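Local atomic coordinates of prolyl-tRNA synthetase (Giardia lamblia ATCC 50803, PDB entry 3IAL), a protein that probably catalyses the ATP-dependent attachment of L-proline to tRNA(Pro), with prolyl-adenylate as the activated intermediate. Residues B[203-208]-B[431-436]; B[485-490]-B[513-518]; B[493-498]-B[509-514]; B[54-59]-B[297-302]. All coordinates share one frame; numbering follows the deposited sequence.

Contact 1: B[203-208]-B[431-436]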
loop_
_atom_site.group_PDB
_atom_site.type_symbol
_atom_site.label_atom_id
_atom_site.label_comp_id
_atom_site.label_asym_id
_atom_site.label_seq_id
_atom_site.Cartn_x
_atom_site.Cartn_y
_atom_site.Cartn_z
ATOM N N CYS B 203 2.749 11.243 -18.503
ATOM C CA CYS B 203 3.105 12.066 -19.661
ATOM C C CYS B 203 4.485 11.822 -20.264
ATOM O O CYS B 203 5.113 12.764 -20.747
ATOM C CB CYS B 203 2.979 13.549 -19.299
ATOM S SG CYS B 203 1.369 14.003 -18.677
ATOM N N PHE B 204 4.962 10.579 -20.250
ATOM C CA PHE B 204 6.203 10.232 -20.965
ATOM C C PHE B 204 6.061 8.943 -21.781
ATOM O O PHE B 204 5.053 8.245 -21.695
ATOM C CB PHE B 204 7.414 10.186 -20.015
ATOM C CG PHE B 204 7.451 8.980 -19.109
ATOM C CD1 PHE B 204 8.008 7.786 -19.543
ATOM C CD2 PHE B 204 6.940 9.049 -17.815
ATOM C CE1 PHE B 204 8.050 6.670 -18.706
ATOM C CE2 PHE B 204 6.973 7.932 -16.973
ATOM C CZ PHE B 204 7.529 6.748 -17.418
ATOM N N LYS B 205 7.079 8.656 -22.579
ATOM C CA LYS B 205 7.057 7.573 -23.547
ATOM C C LYS B 205 8.287 6.695 -23.358
ATOM O O LYS B 205 9.342 7.171 -22.951
ATOM C CB LYS B 205 7.076 8.174 -24.961
ATOM C CG LYS B 205 6.766 7.197 -26.058
ATOM C CD LYS B 205 6.805 7.859 -27.410
ATOM C CE LYS B 205 6.767 6.815 -28.525
ATOM N NZ LYS B 205 6.801 7.453 -29.885
ATOM N N GLY B 206 8.146 5.414 -23.669
ATOM C CA GLY B 206 9.264 4.486 -23.678
ATOM C C GLY B 206 9.268 3.707 -24.975
ATOM O O GLY B 206 8.238 3.604 -25.634
ATOM N N GLN B 207 10.423 3.157 -25.344
ATOM C CA GLN B 207 10.510 2.286 -26.518
ATOM C C GLN B 207 10.129 0.854 -26.157
ATOM O O GLN B 207 10.846 0.184 -25.411
ATOM C CB GLN B 207 11.920 2.301 -27.117
ATOM C CG GLN B 207 12.060 1.449 -28.379
ATOM C CD GLN B 207 11.181 1.935 -29.524
ATOM O OE1 GLN B 207 11.248 3.098 -29.920
ATOM N NE2 GLN B 207 10.364 1.042 -30.068
ATOM N N LYS B 208 8.998 0.393 -26.692
ATOM C CA LYS B 208 8.567 -0.992 -26.527
ATOM C C LYS B 208 9.431 -1.905 -27.387
ATOM O O LYS B 208 9.495 -1.722 -28.598
ATOM C CB LYS B 208 7.102 -1.145 -26.926
ATOM C CG LYS B 208 6.657 -2.596 -27.119
ATOM C CD LYS B 208 5.137 -2.715 -27.148
ATOM C CE LYS B 208 4.693 -4.159 -27.298
ATOM N NZ LYS B 208 3.215 -4.269 -27.158
ATOM N N LYS B 431 6.007 17.603 -25.033
ATOM C CA LYS B 431 7.432 17.882 -24.889
ATOM C C LYS B 431 8.221 16.580 -24.611
ATOM O O LYS B 431 9.301 16.380 -25.160
ATOM C CB LYS B 431 7.641 18.930 -23.789
ATOM C CG LYS B 431 9.051 19.522 -23.701
ATOM C CD LYS B 431 9.053 20.766 -22.800
ATOM C CE LYS B 431 10.463 21.174 -22.350
ATOM N NZ LYS B 431 10.929 20.419 -21.130
ATOM N N ALA B 432 7.668 15.692 -23.785
ATOM C CA ALA B 432 8.308 14.399 -23.492
ATOM C C ALA B 432 8.354 13.469 -24.710
ATOM O O ALA B 432 9.365 12.808 -24.954
ATOM C CB ALA B 432 7.600 13.698 -22.338
ATOM N N PHE B 433 7.258 13.412 -25.459
ATOM C CA PHE B 433 7.187 12.561 -26.650
ATOM C C PHE B 433 8.120 13.093 -27.736
ATOM O O PHE B 433 8.762 12.318 -28.443
ATOM C CB PHE B 433 5.753 12.486 -27.187
ATOM C CG PHE B 433 4.874 11.493 -26.465
ATOM C CD1 PHE B 433 4.966 11.311 -25.086
ATOM C CD2 PHE B 433 3.929 10.763 -27.166
ATOM C CE1 PHE B 433 4.142 10.407 -24.428
ATOM C CE2 PHE B 433 3.098 9.859 -26.514
ATOM C CZ PHE B 433 3.211 9.682 -25.136
ATOM N N ALA B 434 8.188 14.413 -27.871
ATOM C CA ALA B 434 9.106 15.025 -28.833
ATOM C C ALA B 434 10.533 14.649 -28.459
ATOM O O ALA B 434 11.328 14.304 -29.328
ATOM C CB ALA B 434 8.932 16.548 -28.876
ATOM N N PHE B 435 10.840 14.685 -27.161
ATOM C CA PHE B 435 12.174 14.319 -26.690
ATOM C C PHE B 435 12.528 12.878 -27.031
ATOM O O PHE B 435 13.633 12.609 -27.513
ATOM C CB PHE B 435 12.319 14.515 -25.189
ATOM C CG PHE B 435 13.624 14.013 -24.659
ATOM C CD1 PHE B 435 14.803 14.692 -24.940
ATOM C CD2 PHE B 435 13.688 12.848 -23.920
ATOM C CE1 PHE B 435 16.026 14.224 -24.467
ATOM C CE2 PHE B 435 14.906 12.376 -23.444
ATOM C CZ PHE B 435 16.070 13.071 -23.712
ATOM N N HIS B 436 11.601 11.959 -26.769
ATOM C CA HIS B 436 11.787 10.560 -27.139
ATOM C C HIS B 436 12.020 10.428 -28.648
ATOM O O HIS B 436 13.008 9.827 -29.080
ATOM C CB HIS B 436 10.582 9.709 -26.739
ATOM C CG HIS B 436 10.616 8.330 -27.320
ATOM N ND1 HIS B 436 11.186 7.263 -26.664
ATOM C CD2 HIS B 436 10.179 7.850 -28.509
ATOM C CE1 HIS B 436 11.090 6.183 -27.420
ATOM N NE2 HIS B 436 10.484 6.513 -28.543
HETATM O O HOH W 1 11.792 7.248 -24.072
HETATM O O HOH W 2 9.469 10.451 -22.871
#

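Contact 2: B[485-490]-B[513-518]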
loop_
_atom_site.group_PDB
_atom_site.type_symbol
_atom_site.label_atom_id
_atom_site.label_comp_id
_atom_site.label_asym_id
_atom_site.label_seq_id
_atom_site.Cartn_x
_atom_site.Cartn_y
_atom_site.Cartn_z
ATOM N N GLU B 485 24.646 -1.379 -26.097
ATOM C CA GLU B 485 24.216 -2.749 -26.294
ATOM C C GLU B 485 22.977 -2.832 -27.151
ATOM O O GLU B 485 22.156 -1.914 -27.178
ATOM C CB GLU B 485 23.981 -3.428 -24.953
ATOM C CG GLU B 485 22.859 -2.853 -24.127
ATOM C CD GLU B 485 22.865 -3.415 -22.720
ATOM O OE1 GLU B 485 23.936 -3.373 -22.075
ATOM O OE2 GLU B 485 21.802 -3.897 -22.268
ATOM N N ILE B 486 22.843 -3.946 -27.858
ATOM C CA ILE B 486 21.644 -4.201 -28.618
ATOM C C ILE B 486 20.546 -4.553 -27.614
ATOM O O ILE B 486 20.659 -5.527 -26.882
ATOM C CB ILE B 486 21.835 -5.318 -29.642
ATOM C CG1 ILE B 486 22.925 -4.934 -30.648
ATOM C CG2 ILE B 486 20.529 -5.594 -30.358
ATOM C CD1 ILE B 486 23.241 -6.029 -31.660
ATOM N N ARG B 487 19.500 -3.732 -27.591
ATOM C CA ARG B 487 18.417 -3.856 -26.629
ATOM C C ARG B 487 17.325 -4.772 -27.120
ATOM O O ARG B 487 16.776 -5.559 -26.348
ATOM C CB ARG B 487 17.825 -2.477 -26.342
ATOM C CG ARG B 487 18.829 -1.511 -25.758
ATOM C CD ARG B 487 19.345 -1.967 -24.399
ATOM N NE ARG B 487 18.427 -1.628 -23.325
ATOM C CZ ARG B 487 18.689 -1.773 -22.027
ATOM N NH1 ARG B 487 19.842 -2.287 -21.630
ATOM N NH2 ARG B 487 17.790 -1.405 -21.119
ATOM N N GLY B 488 16.989 -4.650 -28.399
ATOM C CA GLY B 488 16.009 -5.533 -29.023
ATOM C C GLY B 488 15.346 -4.910 -30.240
ATOM O O GLY B 488 15.792 -3.879 -30.761
ATOM N N HIS B 489 14.271 -5.550 -30.682
ATOM C CA HIS B 489 13.488 -5.067 -31.804
ATOM C C HIS B 489 12.011 -5.049 -31.431
ATOM O O HIS B 489 11.596 -5.698 -30.479
ATOM C CB HIS B 489 13.722 -5.954 -33.030
ATOM C CG HIS B 489 13.005 -7.263 -32.981
ATOM N ND1 HIS B 489 13.414 -8.307 -32.182
ATOM C CD2 HIS B 489 11.898 -7.697 -33.631
ATOM C CE1 HIS B 489 12.589 -9.329 -32.342
ATOM N NE2 HIS B 489 11.659 -8.983 -33.215
ATOM N N ASN B 490 11.230 -4.292 -32.190
ATOM C CA ASN B 490 9.781 -4.272 -32.044
ATOM C C ASN B 490 9.181 -5.159 -33.122
ATOM O O ASN B 490 9.274 -4.825 -34.301
ATOM C CB ASN B 490 9.268 -2.843 -32.193
ATOM C CG ASN B 490 7.822 -2.686 -31.757
ATOM O OD1 ASN B 490 7.009 -3.605 -31.886
ATOM N ND2 ASN B 490 7.493 -1.507 -31.249
ATOM N N TYR B 513 17.422 -1.964 -31.998
ATOM C CA TYR B 513 17.692 -0.735 -31.275
ATOM C C TYR B 513 18.858 -0.949 -30.329
ATOM O O TYR B 513 18.853 -1.879 -29.509
ATOM C CB TYR B 513 16.481 -0.303 -30.459
ATOM C CG TYR B 513 15.302 0.167 -31.274
ATOM C CD1 TYR B 513 15.020 1.517 -31.402
ATOM C CD2 TYR B 513 14.453 -0.742 -31.886
ATOM C CE1 TYR B 513 13.930 1.955 -32.129
ATOM C CE2 TYR B 513 13.360 -0.318 -32.618
ATOM C CZ TYR B 513 13.096 1.032 -32.728
ATOM O OH TYR B 513 12.017 1.465 -33.459
ATOM N N CYS B 514 19.840 -0.056 -30.430
ATOM C CA CYS B 514 21.047 -0.126 -29.633
ATOM C C CYS B 514 21.094 1.118 -28.750
ATOM O O CYS B 514 20.658 2.192 -29.173
ATOM C CB CYS B 514 22.263 -0.186 -30.571
ATOM S SG CYS B 514 23.801 0.346 -29.874
ATOM N N ALA B 515 21.635 0.972 -27.542
ATOM C CA ALA B 515 21.757 2.089 -26.603
ATOM C C ALA B 515 22.675 1.774 -25.424
ATOM O O ALA B 515 22.893 0.611 -25.079
ATOM C CB ALA B 515 20.387 2.496 -26.072
ATOM N N LYS B 516 23.205 2.836 -24.821
ATOM C CA LYS B 516 23.837 2.764 -23.513
ATOM C C LYS B 516 22.746 2.621 -22.472
ATOM O O LYS B 516 21.755 3.350 -22.499
ATOM C CB LYS B 516 24.613 4.041 -23.198
ATOM C CG LYS B 516 26.003 4.117 -23.765
ATOM C CD LYS B 516 26.827 5.094 -22.941
ATOM C CE LYS B 516 28.238 5.242 -23.453
ATOM N NZ LYS B 516 29.151 5.688 -22.353
ATOM N N SER B 517 22.946 1.704 -21.538
ATOM C CA SER B 517 21.946 1.382 -20.539
ATOM C C SER B 517 22.418 1.820 -19.168
ATOM O O SER B 517 23.619 1.929 -18.933
ATOM C CB SER B 517 21.719 -0.128 -20.535
ATOM O OG SER B 517 20.723 -0.503 -19.601
ATOM N N TYR B 518 21.457 2.079 -18.279
ATOM C CA TYR B 518 21.711 2.203 -16.840
ATOM C C TYR B 518 21.874 0.811 -16.262
ATOM O O TYR B 518 21.266 -0.137 -16.767
ATOM C CB TYR B 518 20.543 2.888 -16.114
ATOM C CG TYR B 518 20.662 4.380 -16.026
ATOM C CD1 TYR B 518 20.070 5.197 -16.975
ATOM C CD2 TYR B 518 21.386 4.979 -14.998
ATOM C CE1 TYR B 518 20.183 6.581 -16.904
ATOM C CE2 TYR B 518 21.507 6.357 -14.919
ATOM C CZ TYR B 518 20.894 7.153 -15.878
ATOM O OH TYR B 518 21.009 8.524 -15.825
ATOM O OXT TYR B 518 22.587 0.611 -15.275
HETATM O O HOH W 3 18.424 -0.102 -17.982
#

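Contact 3: B[493-498]-B[509-514]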
loop_
_atom_site.group_PDB
_atom_site.type_symbol
_atom_site.label_atom_id
_atom_site.label_comp_id
_atom_site.label_asym_id
_atom_site.label_seq_id
_atom_site.Cartn_x
_atom_site.Cartn_y
_atom_site.Cartn_z
ATOM N N GLU B 493 6.965 -3.636 -35.828
ATOM C CA GLU B 493 7.575 -2.872 -36.912
ATOM C C GLU B 493 8.007 -3.843 -37.995
ATOM O O GLU B 493 8.845 -4.710 -37.755
ATOM C CB GLU B 493 8.802 -2.097 -36.432
ATOM C CG GLU B 493 8.501 -0.895 -35.565
ATOM C CD GLU B 493 9.760 -0.243 -35.021
ATOM O OE1 GLU B 493 9.728 0.247 -33.875
ATOM O OE2 GLU B 493 10.780 -0.216 -35.735
ATOM N N ASN B 494 7.447 -3.703 -39.191
ATOM C CA ASN B 494 7.791 -4.620 -40.279
ATOM C C ASN B 494 8.820 -4.033 -41.238
ATOM O O ASN B 494 8.682 -2.904 -41.705
ATOM C CB ASN B 494 6.538 -5.107 -41.018
ATOM C CG ASN B 494 6.174 -6.538 -40.646
ATOM O OD1 ASN B 494 7.010 -7.441 -40.738
ATOM N ND2 ASN B 494 4.930 -6.752 -40.222
ATOM N N VAL B 495 9.867 -4.814 -41.497
ATOM C CA VAL B 495 10.960 -4.372 -42.345
ATOM C C VAL B 495 10.502 -4.327 -43.796
ATOM O O VAL B 495 9.704 -5.159 -44.241
ATOM C CB VAL B 495 12.216 -5.270 -42.201
ATOM C CG1 VAL B 495 11.943 -6.687 -42.696
ATOM C CG2 VAL B 495 13.395 -4.659 -42.949
ATOM N N LEU B 496 10.996 -3.333 -44.520
ATOM C CA LEU B 496 10.702 -3.198 -45.930
ATOM C C LEU B 496 11.461 -4.298 -46.663
ATOM O O LEU B 496 12.595 -4.600 -46.308
ATOM C CB LEU B 496 11.128 -1.815 -46.425
ATOM C CG LEU B 496 10.419 -0.640 -45.737
ATOM C CD1 LEU B 496 11.149 0.676 -45.989
ATOM C CD2 LEU B 496 8.966 -0.565 -46.205
ATOM N N PRO B 497 10.831 -4.929 -47.670
ATOM C CA PRO B 497 11.589 -5.949 -48.397
ATOM C C PRO B 497 12.793 -5.335 -49.114
ATOM O O PRO B 497 12.734 -4.185 -49.552
ATOM C CB PRO B 497 10.570 -6.516 -49.391
ATOM C CG PRO B 497 9.515 -5.467 -49.517
ATOM C CD PRO B 497 9.466 -4.760 -48.199
ATOM N N GLY B 498 13.886 -6.086 -49.188
ATOM C CA GLY B 498 15.094 -5.618 -49.858
ATOM C C GLY B 498 15.983 -4.700 -49.036
ATOM O O GLY B 498 17.039 -4.284 -49.508
ATOM N N VAL B 509 15.929 -8.612 -41.454
ATOM C CA VAL B 509 14.667 -9.206 -40.988
ATOM C C VAL B 509 13.989 -8.389 -39.879
ATOM O O VAL B 509 12.885 -8.721 -39.472
ATOM C CB VAL B 509 14.867 -10.655 -40.476
ATOM C CG1 VAL B 509 15.465 -11.525 -41.562
ATOM C CG2 VAL B 509 15.748 -10.679 -39.224
ATOM N N CYS B 510 14.642 -7.334 -39.392
ATOM C CA CYS B 510 14.092 -6.500 -38.315
ATOM C C CYS B 510 14.881 -5.202 -38.185
ATOM O O CYS B 510 15.945 -5.055 -38.797
ATOM C CB CYS B 510 14.157 -7.243 -36.977
ATOM S SG CYS B 510 15.864 -7.497 -36.358
ATOM N N TYR B 511 14.359 -4.272 -37.384
ATOM C CA TYR B 511 15.123 -3.100 -36.950
ATOM C C TYR B 511 15.506 -3.283 -35.487
ATOM O O TYR B 511 14.642 -3.338 -34.609
ATOM C CB TYR B 511 14.323 -1.808 -37.118
ATOM C CG TYR B 511 13.819 -1.597 -38.519
ATOM C CD1 TYR B 511 14.652 -1.093 -39.514
ATOM C CD2 TYR B 511 12.508 -1.911 -38.856
ATOM C CE1 TYR B 511 14.187 -0.912 -40.815
ATOM C CE2 TYR B 511 12.032 -1.727 -40.140
ATOM C CZ TYR B 511 12.872 -1.232 -41.115
ATOM O OH TYR B 511 12.385 -1.060 -42.384
ATOM N N MET B 512 16.802 -3.397 -35.229
ATOM C CA MET B 512 17.289 -3.471 -33.865
ATOM C C MET B 512 17.461 -2.062 -33.326
ATOM O O MET B 512 17.598 -1.100 -34.097
ATOM C CB MET B 512 18.613 -4.236 -33.780
ATOM C CG MET B 512 18.454 -5.739 -33.826
ATOM S SD MET B 512 17.446 -6.367 -32.465
ATOM C CE MET B 512 17.700 -8.128 -32.644
ATOM N N TYR B 513 17.422 -1.964 -31.998
ATOM C CA TYR B 513 17.692 -0.735 -31.275
ATOM C C TYR B 513 18.858 -0.949 -30.329
ATOM O O TYR B 513 18.853 -1.879 -29.509
ATOM C CB TYR B 513 16.481 -0.303 -30.459
ATOM C CG TYR B 513 15.302 0.167 -31.274
ATOM C CD1 TYR B 513 15.020 1.517 -31.402
ATOM C CD2 TYR B 513 14.453 -0.742 -31.886
ATOM C CE1 TYR B 513 13.930 1.955 -32.129
ATOM C CE2 TYR B 513 13.360 -0.318 -32.618
ATOM C CZ TYR B 513 13.096 1.032 -32.728
ATOM O OH TYR B 513 12.017 1.465 -33.459
ATOM N N CYS B 514 19.840 -0.056 -30.430
ATOM C CA CYS B 514 21.047 -0.126 -29.633
ATOM C C CYS B 514 21.094 1.118 -28.750
ATOM O O CYS B 514 20.658 2.192 -29.173
ATOM C CB CYS B 514 22.263 -0.186 -30.571
ATOM S SG CYS B 514 23.801 0.346 -29.874
HETATM O O HOH W 4 11.754 -5.159 -36.292
#

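Contact 4: B[54-59]-B[297-302]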
loop_
_atom_site.group_PDB
_atom_site.type_symbol
_atom_site.label_atom_id
_atom_site.label_comp_id
_atom_site.label_asym_id
_atom_site.label_seq_id
_atom_site.Cartn_x
_atom_site.Cartn_y
_atom_site.Cartn_z
ATOM N N GLY B 54 8.629 12.479 -1.575
ATOM C CA GLY B 54 8.926 11.417 -2.528
ATOM C C GLY B 54 8.019 10.197 -2.420
ATOM O O GLY B 54 7.546 9.683 -3.438
ATOM N N PHE B 55 7.761 9.714 -1.201
ATOM C CA PHE B 55 6.935 8.505 -1.075
ATOM C C PHE B 55 5.508 8.698 -1.591
ATOM O O PHE B 55 4.912 7.757 -2.105
ATOM C CB PHE B 55 6.865 7.953 0.350
ATOM C CG PHE B 55 6.247 6.582 0.406
ATOM C CD1 PHE B 55 6.924 5.493 -0.123
ATOM C CD2 PHE B 55 4.962 6.392 0.900
ATOM C CE1 PHE B 55 6.349 4.220 -0.117
ATOM C CE2 PHE B 55 4.385 5.114 0.918
ATOM C CZ PHE B 55 5.083 4.034 0.414
ATOM N N PHE B 56 4.959 9.903 -1.455
ATOM C CA PHE B 56 3.626 10.177 -1.988
ATOM C C PHE B 56 3.539 9.871 -3.493
ATOM O O PHE B 56 2.526 9.363 -3.968
ATOM C CB PHE B 56 3.194 11.626 -1.737
ATOM C CG PHE B 56 1.873 11.948 -2.352
ATOM C CD1 PHE B 56 0.715 11.877 -1.600
ATOM C CD2 PHE B 56 1.774 12.230 -3.708
ATOM C CE1 PHE B 56 -0.513 12.122 -2.172
ATOM C CE2 PHE B 56 0.542 12.476 -4.289
ATOM C CZ PHE B 56 -0.604 12.420 -3.516
ATOM N N MET B 57 4.602 10.194 -4.227
ATOM C CA MET B 57 4.655 9.976 -5.677
ATOM C C MET B 57 4.691 8.486 -6.017
ATOM O O MET B 57 3.976 8.027 -6.904
ATOM C CB MET B 57 5.893 10.648 -6.263
ATOM C CG MET B 57 6.017 12.160 -5.962
ATOM S SD MET B 57 7.631 12.821 -6.412
ATOM C CE MET B 57 7.541 14.483 -5.681
ATOM N N GLU B 58 5.528 7.745 -5.297
ATOM C CA GLU B 58 5.695 6.303 -5.494
ATOM C C GLU B 58 4.404 5.576 -5.184
ATOM O O GLU B 58 3.967 4.704 -5.942
ATOM C CB GLU B 58 6.807 5.767 -4.580
ATOM C CG GLU B 58 7.004 4.252 -4.639
ATOM C CD GLU B 58 7.563 3.763 -5.963
ATOM O OE1 GLU B 58 7.999 4.595 -6.798
ATOM O OE2 GLU B 58 7.578 2.528 -6.155
ATOM N N ASN B 59 3.805 5.936 -4.058
ATOM C CA ASN B 59 2.556 5.333 -3.631
ATOM C C ASN B 59 1.441 5.614 -4.633
ATOM O O ASN B 59 0.629 4.738 -4.922
ATOM C CB ASN B 59 2.164 5.854 -2.259
ATOM C CG ASN B 59 1.062 5.040 -1.621
ATOM O OD1 ASN B 59 0.021 5.576 -1.251
ATOM N ND2 ASN B 59 1.283 3.735 -1.495
ATOM N N ILE B 297 1.152 12.509 -9.493
ATOM C CA ILE B 297 2.155 12.373 -8.437
ATOM C C ILE B 297 2.484 13.671 -7.710
ATOM O O ILE B 297 3.429 13.704 -6.947
ATOM C CB ILE B 297 3.470 11.740 -8.976
ATOM C CG1 ILE B 297 4.083 12.591 -10.108
ATOM C CG2 ILE B 297 3.204 10.315 -9.428
ATOM C CD1 ILE B 297 5.562 12.256 -10.441
ATOM N N ALA B 298 1.713 14.731 -7.930
ATOM C CA ALA B 298 1.923 15.977 -7.195
ATOM C C ALA B 298 1.251 15.858 -5.828
ATOM O O ALA B 298 0.022 15.745 -5.759
ATOM C CB ALA B 298 1.340 17.166 -7.966
ATOM N N PRO B 299 2.038 15.876 -4.736
ATOM C CA PRO B 299 1.385 15.878 -3.418
ATOM C C PRO B 299 0.455 17.084 -3.214
ATOM O O PRO B 299 -0.540 16.973 -2.501
ATOM C CB PRO B 299 2.568 15.910 -2.439
ATOM C CG PRO B 299 3.675 15.266 -3.187
ATOM C CD PRO B 299 3.503 15.781 -4.602
ATOM N N ILE B 300 0.780 18.208 -3.854
ATOM C CA ILE B 300 -0.076 19.388 -3.895
ATOM C C ILE B 300 -0.263 19.790 -5.353
ATOM O O ILE B 300 0.693 20.187 -6.009
ATOM C CB ILE B 300 0.581 20.557 -3.121
ATOM C CG1 ILE B 300 0.543 20.289 -1.614
ATOM C CG2 ILE B 300 -0.105 21.888 -3.434
ATOM C CD1 ILE B 300 1.571 21.100 -0.838
ATOM N N HIS B 301 -1.480 19.667 -5.873
ATOM C CA HIS B 301 -1.769 20.107 -7.240
ATOM C C HIS B 301 -1.632 21.623 -7.375
ATOM O O HIS B 301 -1.186 22.126 -8.402
ATOM C CB HIS B 301 -3.199 19.755 -7.644
ATOM C CG HIS B 301 -3.443 18.296 -7.864
ATOM N ND1 HIS B 301 -4.417 17.599 -7.182
ATOM C CD2 HIS B 301 -2.870 17.410 -8.711
ATOM C CE1 HIS B 301 -4.424 16.344 -7.589
ATOM N NE2 HIS B 301 -3.495 16.202 -8.516
ATOM N N VAL B 302 -2.056 22.340 -6.338
ATOM C CA VAL B 302 -2.214 23.793 -6.393
ATOM C C VAL B 302 -1.791 24.436 -5.079
ATOM O O VAL B 302 -2.242 24.036 -4.013
ATOM C CB VAL B 302 -3.682 24.183 -6.645
ATOM C CG1 VAL B 302 -3.849 25.703 -6.615
ATOM C CG2 VAL B 302 -4.179 23.607 -7.966
#

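Contact 1: B[203-208]-B[431-436]
Lys205 passes over two aromatic rings of helix 416-438, Phe433 and His436, which sit about one helical turn apart on the side facing the 203-208 segment. Its CB rests over one face of the Phe433 ring, 4.0 Å from the centroid, as a CH-pi contact. With CG anti to the backbone N (chi1 -168°) and the chain extended beyond it, the lysine leaves Phe433 and passes across the imidazole. CG stands above the rim of that ring. Lys205 CD makes the second CH-pi contact, 3.5 Å from His436 CD2. Lys205 CE follows, 3.6 Å from His436 CD2, and NZ ends 3.7 Å from the same carbon, where it is hydrogen-bonded to Asn437 OD1. A long aliphatic chain with a polar tip thus suits a path over two rings to the polar side chain of Asn437. At the start of 203-208, Ala432 of the helix, small enough for a close approach, brings its CB to 3.1 Å from Cys203 O.

Two waters bridge the segments. One links Lys205 O to His436 ND1, 2.7 Å from each; the other accepts from Lys205 N and donates to Ala432 O. The contact ties the catalytic core, just ahead of strand 207-211, to helix 416-438. The direct contacts are van der Waals and CH-pi and the polar links run through water, while the lysine ammonium beside the imidazole would probably disfavour a protonated His436.

Contact 2: B[485-490]-B[513-518]
Arg487 N gives the shortest backbone bond between the two strands, reaching Tyr513 O at 2.7 Å. One residue further on, Gly488 O accepts from Tyr513 N at 2.8 Å, so two consecutive residues of strand 485-489 face a single tyrosine. This is a classic beta bulge, set in an antiparallel pair of the ProRS C-terminal domain. Arg487 takes the near-helical backbone angles of the first bulge position. At Gly488 a side chain would be jammed against the carbonyl oxygen of Arg487, which explains the glycine. Before the bulge the pairing is regular: Glu485 N bonds to Ala515 O at 2.8 Å, and Ala515 N returns a bond to Glu485 O. Glu485 O also receives a CA-H contact from Cys514 CA, 3.2 Å away, in the non-hydrogen-bonded pair of Cys514 with Ile486.

The side chain of Arg487 bends at chi2 (-63°) and again at chi3, which folds its head back to Glu485. There Arg487 NH1 forms a salt bridge with Glu485 OE2 at 2.6 Å, meeting that oxygen from above the carboxylate plane. Ser517 OG lies 2.8 Å from Arg487 NH1, and a water donates to this hydroxyl. Asp227 takes Arg487 NE in a second salt bridge.

Contact 3: B[493-498]-B[509-514]
Tyr511 and Tyr513, alternate residues of strand 510-515, present their rings to the 493-498 loop. Asn494 O lies at the edge of the Tyr511 ring, in its plane and 3.9 Å from Tyr511 CE2, while Arg461 makes a cation-pi contact with the same ring. At the edge of Tyr513 stands Glu493, whose carboxylate is turned 79° from the ring plane. Here Tyr513 OH donates to the syn lone pair of Glu493 OE1 across 2.6 Å. The carboxylate's other oxygen, OE2, is held by a salt bridge to Arg461, which also makes a weak hydrogen bond to Tyr513 OH. An extended glutamate, with CG anti to its own carbonyl carbon (chi1 -73°), has the length to reach the phenol.

Further along, Val495 splits its branches: CG2 meets Tyr511 CZ at 3.9 Å, and CG1 reaches the carbonyl carbon of Val509. Tyr511 OH is bonded to Glu499 and receives a weak bond from Leu496 N at 3.4 Å. A water accepts from Tyr511 N. The loop joins the antiparallel strands 485-489 and 510-515, a beta-hairpin with a long connection, and the second strand starts with a classic beta bulge in which Val509 and Cys510 both face Phe464.

Contact 4: B[54-59]-B[297-302]
The connector between helix 276-285 of the class II core and strand 302-307, which belongs to the five-stranded mixed sheet of the anticodon-binding fold, packs here against Phe56 and Met57 of helix 52-71. Phe56 projects from the helix with CG anti to the backbone N (chi1 176°), and this carries its ring over Pro299. The proline CA sits above one face of the Phe56 ring, 3.8 Å from the centroid and 20° off the normal, in a CH-pi contact. Pro299 CG lies on the same side but past the rim, 3.6 Å from Phe56 CD2. Proline suits the place because its rigid ring gives a compact apolar surface to an aromatic face without offering an N-H that would need a partner. Phe56 CE2 also comes within 3.6 Å of Ala298 O, a carbonyl that is hydrogen-bonded to Arg339.

Ile297, two residues before the proline, meets Met57. Met57 CB and Ile297 CB are 3.8 Å apart, the two side chains crossing at about a right angle, and Met57 CG lies 3.2 Å from Ile297 O. Ile297 in turn sets CG2 at 3.5 Å from Met57 O, its beta branch lying against the helix backbone.

In the class II synthetase fold this seam lies where the catalytic core passes to the anticodon-binding domain. Met57 and Ile297 both also touch Leu278 and Leu282, so helix 276-285 completes the apolar layer. On the same helical turn Phe55 packs on Leu78 of the second subunit, while the extended methionine sends Met57 CE to Pro299 CD, 4.4 Å away.

Contacts 2 and 3 form one unit: they share Tyr513 and Cys514 on strand 510-515, their centres lie 14 Å apart, and both fall in the C-terminal ProRS region. Contact 1 adjoins them, its centre 16 Å from that of contact 2, because strand 207-211 is the sheet neighbour of strand 485-489; Gln207 touches both Tyr513 and Glu493. Contact 4 stands apart, its nearest atoms about 8 Å from contact 1, 16 Å from contact 2 and 25 Å from contact 3. Along the chain contacts 4 and 1 interleave, and both close before contacts 2 and 3 open. Contact 4 marks the passage from catalytic core to anticodon-binding domain, while contacts 1 to 3 link core and C-terminal region through adjoining strands.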